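Local atomic coordinates of transcriptional regulator, marR family, putative (Sulfolobus solfataricus, PDB entry 3F3X), a protein that probably binds DNA as a dimeric transcription factor of the MarR family, with a winged helix-turn-helix architecture. Residues 51-56 and 66-71; 83-86 and 92-95; 43-48 and 58-63. One frame throughout, in Å; residues are numbered along the deposited sequence.

Interaction 1. Residues 51-56 and 66-71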
loop_
_atom_site.group_PDB
_atom_site.type_symbol
_atom_site.label_atom_id
_atom_site.label_comp_id
_atom_site.label_asym_id
_atom_site.label_seq_id
_atom_site.Cartn_x
_atom_site.Cartn_y
_atom_site.Cartn_z
ATOM N N ARG A 51 -18.312 2.336 15.621
ATOM C CA ARG A 51 -18.195 1.406 14.501
ATOM C C ARG A 51 -17.917 -0.017 14.955
ATOM O O ARG A 51 -17.151 -0.236 15.896
ATOM C CB ARG A 51 -17.046 1.831 13.583
ATOM C CG ARG A 51 -17.080 3.276 13.107
ATOM C CD ARG A 51 -18.281 3.538 12.219
ATOM N NE ARG A 51 -18.152 4.805 11.506
ATOM C CZ ARG A 51 -18.989 5.222 10.562
ATOM N NH1 ARG A 51 -20.029 4.475 10.212
ATOM N NH2 ARG A 51 -18.778 6.379 9.960
ATOM N N SER A 52 -18.512 -0.988 14.266
ATOM C CA SER A 52 -18.283 -2.389 14.609
ATOM C C SER A 52 -16.897 -2.789 14.109
ATOM O O SER A 52 -16.324 -2.119 13.244
ATOM C CB SER A 52 -19.342 -3.291 13.960
ATOM O OG SER A 52 -19.160 -3.371 12.557
ATOM N N MET A 53 -16.366 -3.883 14.646
ATOM C CA MET A 53 -15.045 -4.364 14.251
ATOM C C MET A 53 -15.046 -4.753 12.778
ATOM O O MET A 53 -14.063 -4.538 12.067
ATOM C CB MET A 53 -14.647 -5.559 15.117
ATOM C CG MET A 53 -14.623 -5.250 16.612
ATOM S SD MET A 53 -13.273 -4.140 17.086
ATOM C CE MET A 53 -12.015 -5.327 17.536
ATOM N N VAL A 54 -16.157 -5.328 12.324
ATOM C CA VAL A 54 -16.291 -5.732 10.928
ATOM C C VAL A 54 -16.290 -4.489 10.040
ATOM O O VAL A 54 -15.662 -4.468 8.981
ATOM C CB VAL A 54 -17.610 -6.510 10.686
ATOM C CG1 VAL A 54 -17.812 -6.740 9.194
ATOM C CG2 VAL A 54 -17.575 -7.841 11.423
ATOM N N TYR A 55 -17.001 -3.455 10.473
ATOM C CA TYR A 55 -17.056 -2.216 9.706
ATOM C C TYR A 55 -15.654 -1.650 9.507
ATOM O O TYR A 55 -15.305 -1.219 8.411
ATOM C CB TYR A 55 -17.901 -1.165 10.421
ATOM C CG TYR A 55 -17.879 0.181 9.731
ATOM C CD1 TYR A 55 -18.845 0.515 8.787
ATOM C CD2 TYR A 55 -16.877 1.114 10.009
ATOM C CE1 TYR A 55 -18.822 1.743 8.134
ATOM C CE2 TYR A 55 -16.843 2.349 9.364
ATOM C CZ TYR A 55 -17.821 2.654 8.427
ATOM O OH TYR A 55 -17.798 3.868 7.788
ATOM N N LEU A 56 -14.858 -1.651 10.573
ATOM C CA LEU A 56 -13.505 -1.109 10.504
ATOM C C LEU A 56 -12.590 -1.890 9.565
ATOM O O LEU A 56 -11.890 -1.302 8.744
ATOM C CB LEU A 56 -12.893 -1.042 11.910
ATOM C CG LEU A 56 -13.612 -0.061 12.845
ATOM C CD1 LEU A 56 -13.152 -0.285 14.281
ATOM C CD2 LEU A 56 -13.344 1.380 12.394
ATOM N N ALA A 66 -6.096 -7.752 12.607
ATOM C CA ALA A 66 -5.322 -6.515 12.614
ATOM C C ALA A 66 -6.087 -5.431 13.376
ATOM O O ALA A 66 -5.503 -4.691 14.166
ATOM C CB ALA A 66 -5.037 -6.060 11.188
ATOM N N ILE A 67 -7.394 -5.341 13.132
ATOM C CA ILE A 67 -8.232 -4.359 13.817
ATOM C C ILE A 67 -8.242 -4.643 15.318
ATOM O O ILE A 67 -8.067 -3.734 16.130
ATOM C CB ILE A 67 -9.697 -4.404 13.303
ATOM C CG1 ILE A 67 -9.760 -3.918 11.853
ATOM C CG2 ILE A 67 -10.602 -3.555 14.207
ATOM C CD1 ILE A 67 -9.301 -2.474 11.658
ATOM N N THR A 68 -8.443 -5.908 15.681
ATOM C CA THR A 68 -8.484 -6.302 17.086
ATOM C C THR A 68 -7.188 -5.954 17.809
ATOM O O THR A 68 -7.211 -5.462 18.939
ATOM C CB THR A 68 -8.730 -7.813 17.241
ATOM O OG1 THR A 68 -9.943 -8.170 16.571
ATOM C CG2 THR A 68 -8.851 -8.183 18.713
ATOM N N ALA A 69 -6.059 -6.222 17.158
ATOM C CA ALA A 69 -4.759 -5.927 17.747
ATOM C C ALA A 69 -4.623 -4.425 17.979
ATOM O O ALA A 69 -4.168 -3.998 19.038
ATOM C CB ALA A 69 -3.639 -6.419 16.833
ATOM N N ALA A 70 -5.024 -3.632 16.988
ATOM C CA ALA A 70 -4.946 -2.176 17.088
ATOM C C ALA A 70 -5.859 -1.654 18.195
ATOM O O ALA A 70 -5.443 -0.838 19.014
ATOM C CB ALA A 70 -5.321 -1.534 15.753
ATOM N N VAL A 71 -7.101 -2.132 18.219
ATOM C CA VAL A 71 -8.066 -1.710 19.233
ATOM C C VAL A 71 -7.604 -2.095 20.636
ATOM O O VAL A 71 -7.832 -1.353 21.595
ATOM C CB VAL A 71 -9.465 -2.320 18.951
ATOM C CG1 VAL A 71 -10.426 -2.000 20.091
ATOM C CG2 VAL A 71 -10.005 -1.770 17.632
#

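Interaction 2. Residues 83-86 and 92-95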
loop_
_atom_site.group_PDB
_atom_site.type_symbol
_atom_site.label_atom_id
_atom_site.label_comp_id
_atom_site.label_asym_id
_atom_site.label_seq_id
_atom_site.Cartn_x
_atom_site.Cartn_y
_atom_site.Cartn_z
ATOM N N ILE A 83 -17.786 -1.793 23.307
ATOM C CA ILE A 83 -19.057 -1.976 23.987
ATOM C C ILE A 83 -19.871 -2.885 23.086
ATOM O O ILE A 83 -19.528 -3.090 21.922
ATOM C CB ILE A 83 -19.823 -0.643 24.189
ATOM C CG1 ILE A 83 -19.923 0.110 22.863
ATOM C CG2 ILE A 83 -19.141 0.189 25.276
ATOM C CD1 ILE A 83 -20.734 1.383 22.941
ATOM N N ARG A 84 -20.938 -3.453 23.626
ATOM C CA ARG A 84 -21.778 -4.342 22.841
ATOM C C ARG A 84 -22.842 -3.514 22.150
ATOM O O ARG A 84 -23.267 -2.482 22.675
ATOM C CB ARG A 84 -22.443 -5.373 23.749
ATOM C CG ARG A 84 -21.475 -6.336 24.424
ATOM C CD ARG A 84 -22.191 -7.145 25.491
ATOM N NE ARG A 84 -22.596 -6.301 26.610
ATOM C CZ ARG A 84 -23.466 -6.659 27.547
ATOM N NH1 ARG A 84 -24.039 -7.858 27.505
ATOM N NH2 ARG A 84 -23.755 -5.821 28.536
ATOM N N ASP A 85 -23.260 -3.956 20.968
ATOM C CA ASP A 85 -24.300 -3.250 20.236
ATOM C C ASP A 85 -25.563 -3.371 21.085
ATOM O O ASP A 85 -25.982 -4.475 21.427
ATOM C CB ASP A 85 -24.530 -3.901 18.874
ATOM C CG ASP A 85 -25.433 -3.077 17.982
ATOM O OD1 ASP A 85 -26.344 -2.404 18.512
ATOM O OD2 ASP A 85 -25.240 -3.111 16.750
ATOM N N SER A 86 -26.162 -2.236 21.426
ATOM C CA SER A 86 -27.362 -2.220 22.255
ATOM C C SER A 86 -28.606 -2.803 21.591
ATOM O O SER A 86 -29.660 -2.885 22.221
ATOM C CB SER A 86 -27.662 -0.791 22.714
ATOM O OG SER A 86 -27.867 0.068 21.604
ATOM N N VAL A 92 -19.557 -6.452 18.477
ATOM C CA VAL A 92 -18.634 -5.603 19.225
ATOM C C VAL A 92 -18.550 -4.241 18.543
ATOM O O VAL A 92 -18.278 -4.152 17.345
ATOM C CB VAL A 92 -17.218 -6.214 19.284
ATOM C CG1 VAL A 92 -16.270 -5.269 20.006
ATOM C CG2 VAL A 92 -17.262 -7.560 19.996
ATOM N N ILE A 93 -18.787 -3.186 19.313
ATOM C CA ILE A 93 -18.745 -1.828 18.795
ATOM C C ILE A 93 -17.585 -1.068 19.420
ATOM O O ILE A 93 -17.306 -1.217 20.611
ATOM C CB ILE A 93 -20.048 -1.063 19.125
ATOM C CG1 ILE A 93 -21.251 -1.774 18.499
ATOM C CG2 ILE A 93 -19.950 0.369 18.627
ATOM C CD1 ILE A 93 -21.210 -1.841 16.992
ATOM N N VAL A 94 -16.922 -0.247 18.610
ATOM C CA VAL A 94 -15.802 0.560 19.080
ATOM C C VAL A 94 -16.284 2.005 19.173
ATOM O O VAL A 94 -16.740 2.583 18.192
ATOM C CB VAL A 94 -14.605 0.505 18.104
ATOM C CG1 VAL A 94 -13.445 1.333 18.655
ATOM C CG2 VAL A 94 -14.162 -0.940 17.896
ATOM N N GLU A 95 -16.189 2.572 20.364
ATOM C CA GLU A 95 -16.608 3.942 20.598
ATOM C C GLU A 95 -15.395 4.759 20.996
ATOM O O GLU A 95 -14.585 4.321 21.815
ATOM C CB GLU A 95 -17.654 3.991 21.717
ATOM C CG GLU A 95 -18.026 5.405 22.155
ATOM C CD GLU A 95 -19.009 5.417 23.317
ATOM O OE1 GLU A 95 -18.808 4.639 24.274
ATOM O OE2 GLU A 95 -19.968 6.216 23.277
#

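Interaction 3. Residues 43-48 and 58-63. With SO4 (sulfate ion), chain B.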
loop_
_atom_site.group_PDB
_atom_site.type_symbol
_atom_site.label_atom_id
_atom_site.label_comp_id
_atom_site.label_asym_id
_atom_site.label_seq_id
_atom_site.Cartn_x
_atom_site.Cartn_y
_atom_site.Cartn_z
ATOM N N LEU A 43 -9.415 5.848 14.843
ATOM C CA LEU A 43 -9.887 7.015 15.573
ATOM C C LEU A 43 -10.762 7.883 14.668
ATOM O O LEU A 43 -11.810 8.359 15.088
ATOM C CB LEU A 43 -8.707 7.834 16.110
ATOM C CG LEU A 43 -7.917 7.151 17.234
ATOM C CD1 LEU A 43 -6.727 8.013 17.646
ATOM C CD2 LEU A 43 -8.827 6.923 18.435
ATOM N N LYS A 44 -10.349 8.080 13.420
ATOM C CA LYS A 44 -11.147 8.905 12.518
ATOM C C LYS A 44 -12.544 8.323 12.288
ATOM O O LYS A 44 -13.548 9.027 12.414
ATOM C CB LYS A 44 -10.444 9.075 11.172
ATOM C CG LYS A 44 -11.247 9.928 10.182
ATOM C CD LYS A 44 -10.553 10.034 8.834
ATOM C CE LYS A 44 -11.378 10.861 7.855
ATOM N NZ LYS A 44 -10.773 10.842 6.488
ATOM N N ALA A 45 -12.608 7.037 11.956
ATOM C CA ALA A 45 -13.891 6.386 11.696
ATOM C C ALA A 45 -14.827 6.389 12.913
ATOM O O ALA A 45 -16.032 6.633 12.779
ATOM C CB ALA A 45 -13.658 4.956 11.224
ATOM N N THR A 46 -14.280 6.106 14.094
ATOM C CA THR A 46 -15.103 6.087 15.299
ATOM C C THR A 46 -15.470 7.496 15.769
ATOM O O THR A 46 -16.464 7.673 16.468
ATOM C CB THR A 46 -14.421 5.304 16.461
ATOM O OG1 THR A 46 -13.140 5.871 16.761
ATOM C CG2 THR A 46 -14.252 3.823 16.078
ATOM N N SER A 47 -14.685 8.499 15.380
ATOM C CA SER A 47 -15.001 9.871 15.771
ATOM C C SER A 47 -16.301 10.283 15.075
ATOM O O SER A 47 -17.015 11.173 15.544
ATOM C CB SER A 47 -13.875 10.833 15.373
ATOM O OG SER A 47 -13.865 11.077 13.976
ATOM N N GLU A 48 -16.594 9.628 13.951
ATOM C CA GLU A 48 -17.809 9.897 13.179
ATOM C C GLU A 48 -19.036 9.310 13.888
ATOM O O GLU A 48 -20.083 9.955 13.987
ATOM C CB GLU A 48 -17.668 9.297 11.773
ATOM C CG GLU A 48 -16.576 9.963 10.938
ATOM C CD GLU A 48 -16.105 9.106 9.775
ATOM O OE1 GLU A 48 -16.683 8.021 9.544
ATOM O OE2 GLU A 48 -15.143 9.521 9.095
ATOM N N ASN A 58 -13.453 -3.741 7.143
ATOM C CA ASN A 58 -14.026 -3.548 5.817
ATOM C C ASN A 58 -13.633 -2.221 5.179
ATOM O O ASN A 58 -13.267 -2.163 4.006
ATOM C CB ASN A 58 -15.546 -3.617 5.920
ATOM C CG ASN A 58 -16.147 -4.632 4.984
ATOM O OD1 ASN A 58 -16.260 -4.397 3.780
ATOM N ND2 ASN A 58 -16.529 -5.781 5.532
ATOM N N ARG A 59 -13.721 -1.151 5.958
ATOM C CA ARG A 59 -13.403 0.174 5.459
ATOM C C ARG A 59 -11.921 0.365 5.191
ATOM O O ARG A 59 -11.545 1.017 4.222
ATOM C CB ARG A 59 -13.904 1.235 6.449
ATOM C CG ARG A 59 -13.584 2.683 6.077
ATOM C CD ARG A 59 -14.392 3.642 6.949
ATOM N NE ARG A 59 -13.867 5.006 6.943
ATOM C CZ ARG A 59 -14.448 6.031 7.559
ATOM N NH1 ARG A 59 -15.588 5.851 8.223
ATOM N NH2 ARG A 59 -13.870 7.228 7.548
ATOM N N TYR A 60 -11.076 -0.217 6.032
ATOM C CA TYR A 60 -9.641 -0.044 5.854
ATOM C C TYR A 60 -8.892 -1.206 5.219
ATOM O O TYR A 60 -7.666 -1.195 5.137
ATOM C CB TYR A 60 -9.018 0.346 7.192
ATOM C CG TYR A 60 -9.569 1.676 7.662
ATOM C CD1 TYR A 60 -10.465 1.752 8.734
ATOM C CD2 TYR A 60 -9.282 2.844 6.957
ATOM C CE1 TYR A 60 -11.070 2.967 9.081
ATOM C CE2 TYR A 60 -9.880 4.061 7.291
ATOM C CZ TYR A 60 -10.776 4.115 8.354
ATOM O OH TYR A 60 -11.379 5.315 8.666
ATOM N N PHE A 61 -9.641 -2.196 4.750
ATOM C CA PHE A 61 -9.059 -3.364 4.102
ATOM C C PHE A 61 -7.965 -4.068 4.894
ATOM O O PHE A 61 -6.899 -4.376 4.362
ATOM C CB PHE A 61 -8.522 -2.989 2.718
ATOM C CG PHE A 61 -9.592 -2.602 1.735
ATOM C CD1 PHE A 61 -10.232 -1.370 1.826
ATOM C CD2 PHE A 61 -9.966 -3.475 0.716
ATOM C CE1 PHE A 61 -11.229 -1.011 0.919
ATOM C CE2 PHE A 61 -10.965 -3.126 -0.200
ATOM C CZ PHE A 61 -11.595 -1.892 -0.098
ATOM N N VAL A 62 -8.226 -4.319 6.170
ATOM C CA VAL A 62 -7.279 -5.034 7.007
ATOM C C VAL A 62 -8.064 -6.183 7.629
ATOM O O VAL A 62 -9.296 -6.165 7.647
ATOM C CB VAL A 62 -6.691 -4.136 8.124
ATOM C CG1 VAL A 62 -5.825 -3.042 7.515
ATOM C CG2 VAL A 62 -7.808 -3.527 8.937
ATOM N N THR A 63 -7.356 -7.187 8.123
ATOM C CA THR A 63 -8.007 -8.335 8.736
ATOM C C THR A 63 -8.631 -7.933 10.069
ATOM O O THR A 63 -8.230 -6.935 10.675
ATOM C CB THR A 63 -6.989 -9.452 8.992
ATOM O OG1 THR A 63 -6.009 -8.992 9.930
ATOM C CG2 THR A 63 -6.284 -9.837 7.694
HETATM S S SO4 B . -10.994 7.289 5.603
HETATM O O1 SO4 B . -9.611 7.072 5.135
HETATM O O2 SO4 B . -11.007 7.380 7.070
HETATM O O3 SO4 B . -11.843 6.159 5.175
HETATM O O4 SO4 B . -11.498 8.549 5.030
#

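Interaction 1. Residues 51-56 and 66-71
Met53 and Ile67 meet where two successive helices of the winged helix-turn-helix domain close on each other, and the contact is wholly apolar except at one margin. Met53 does most of the reaching. Its chain is bent twice, at chi2 (-70°) and chi3 (-93°), which carries the thioether across to the helix of 66-71. There SD lies 4.0 Å from Ile67 CG2, the two side chains sliding past each other in opposite directions. Val71 comes tip to tip with the same thioether, its CG2 4.1 Å from Met53 SD. One turn further along helix 53-60, Leu56 is crossed by Ile67 at about a right angle, and Ile67 CD1 ends 3.9 Å from Leu56 CB. Cutting Ile67 back to an alanine removes both CG2 and CD1, which would probably open a gap beside Leu56 CB and let the Met53 thioether shift. At the margin Met53 CE rests 3.6 Å from Thr68 OG1, a hydroxyl whose hydrogen bond is to the backbone O of Gln64. Polar order within 51-56 comes from Ser52, the N-cap, whose OG accepts from Tyr55 N at 3.0 Å. Strand 92-96 closes the core from another side, with Val92 and Val94 against Met53 and Val94 against Leu56, while Ala45 of helix 37-48 also packs on Leu56.

Interaction 2. Residues 83-86 and 92-95
Ile83 and Ile93 exchange two backbone hydrogen bonds, making them an antiparallel hydrogen-bonded pair. Ile83 N donates to Ile93 O over 2.8 Å, and Ile93 N returns the bond to Ile83 O at 2.7 Å. Next along the strands, Arg84 and Val92 form a non-hydrogen-bonded pair, their CA atoms 5.0 Å apart and their side chains on the other face from the isoleucines. Packing on the isoleucine face is modest. Ile83 holds CG1 between its backbone N and carbonyl carbon (chi1 51°), which sets CG1 3.9 Å from Ile93 CB, the two side chains crossing at a slant. Beyond it Ile83 CD1 reaches to 4.0 Å from Glu95 OE1, an oxygen that is salt-bridged to Arg81. In the other direction Ile93 CG1 lies 3.8 Å from Asp85 CA, and it touches Asp85 CB at much the same distance. The carboxylate of Asp85 is engaged by the backbone N of Lys87 in the loop that follows. The short strand segments run 124° apart, well away from strict antiparallel, and the contact lies largely at the surface. Such a two-stranded antiparallel hairpin, 80-85 with 92-96, is the wing of the winged helix-turn-helix fold of MarR proteins, whose wings generally approach the DNA minor groove.

Interaction 3. Residues 43-48 and 58-63
Arg59 faces Glu48 from the opposite direction, its side chain running nearly straight from helix 53-60 toward helix 37-48. From CB the chain leaves with CG anti to the backbone N (chi1 178°), and CG passes 3.8 Å above the Tyr60 ring, over its centre. CD continues outward, about 4.0 Å from sulfate O3. At NE the first polar bond appears, donated to O3 of the sulfate at 2.9 Å. The guanidinium then divides its work. Ala45 CB sits over one face, toward the rim, 3.7 Å from Arg59 NH1, while the bonds are made at the edge. This arrangement belongs to the helical part of the MarR-type winged helix-turn-helix domain, where helix 53-60 precedes helix 64-76, the recognition helix in this family. Arg59 NH1 and NH2 grip Glu48 end-on, one nitrogen to each carboxylate oxygen, with NH1 to OE1 at 2.8 Å and both bonds almost straight (176°). The two planes are only 21° apart. Glu48 OE1 is also salt-bridged to Arg51, and NH1 is hydrogen-bonded to Tyr55 OH as well. NH2 has a second acceptor, sulfate O2, on which Tyr60 OH also converges at 2.6 Å. Lys44, fully extended, brings NZ to 2.8 Å from sulfate O4. Lys16 and Gln9 of the second subunit bind the same anion, probably picked up from the crystallisation liquor, at this subunit boundary.

In the fold
The three contacts illustrate how chemistry follows depth in a small DNA-binding domain. Interaction 1 is the buried one, almost wholly apolar, with no hydrogen bond across it; interaction 2, at the surface, relies on backbone bonds; interaction 3, partly buried, is dominated by charge and a bound anion beside the second subunit. Interactions 1 and 3 share helix 53-60 and alternate along the chain; helix 53-60 turns apolar side chains to helix 64-76, while toward helix 37-48 it adds a charged pair to its packing on Ala45. Arg51 ties the pieces together: its backbone O lies 2.7 Å from Val94 N, probably hydrogen-bonded, joining strand 51-52 to the hairpin, while its NE probably bonds to Ala45 O in interaction 3.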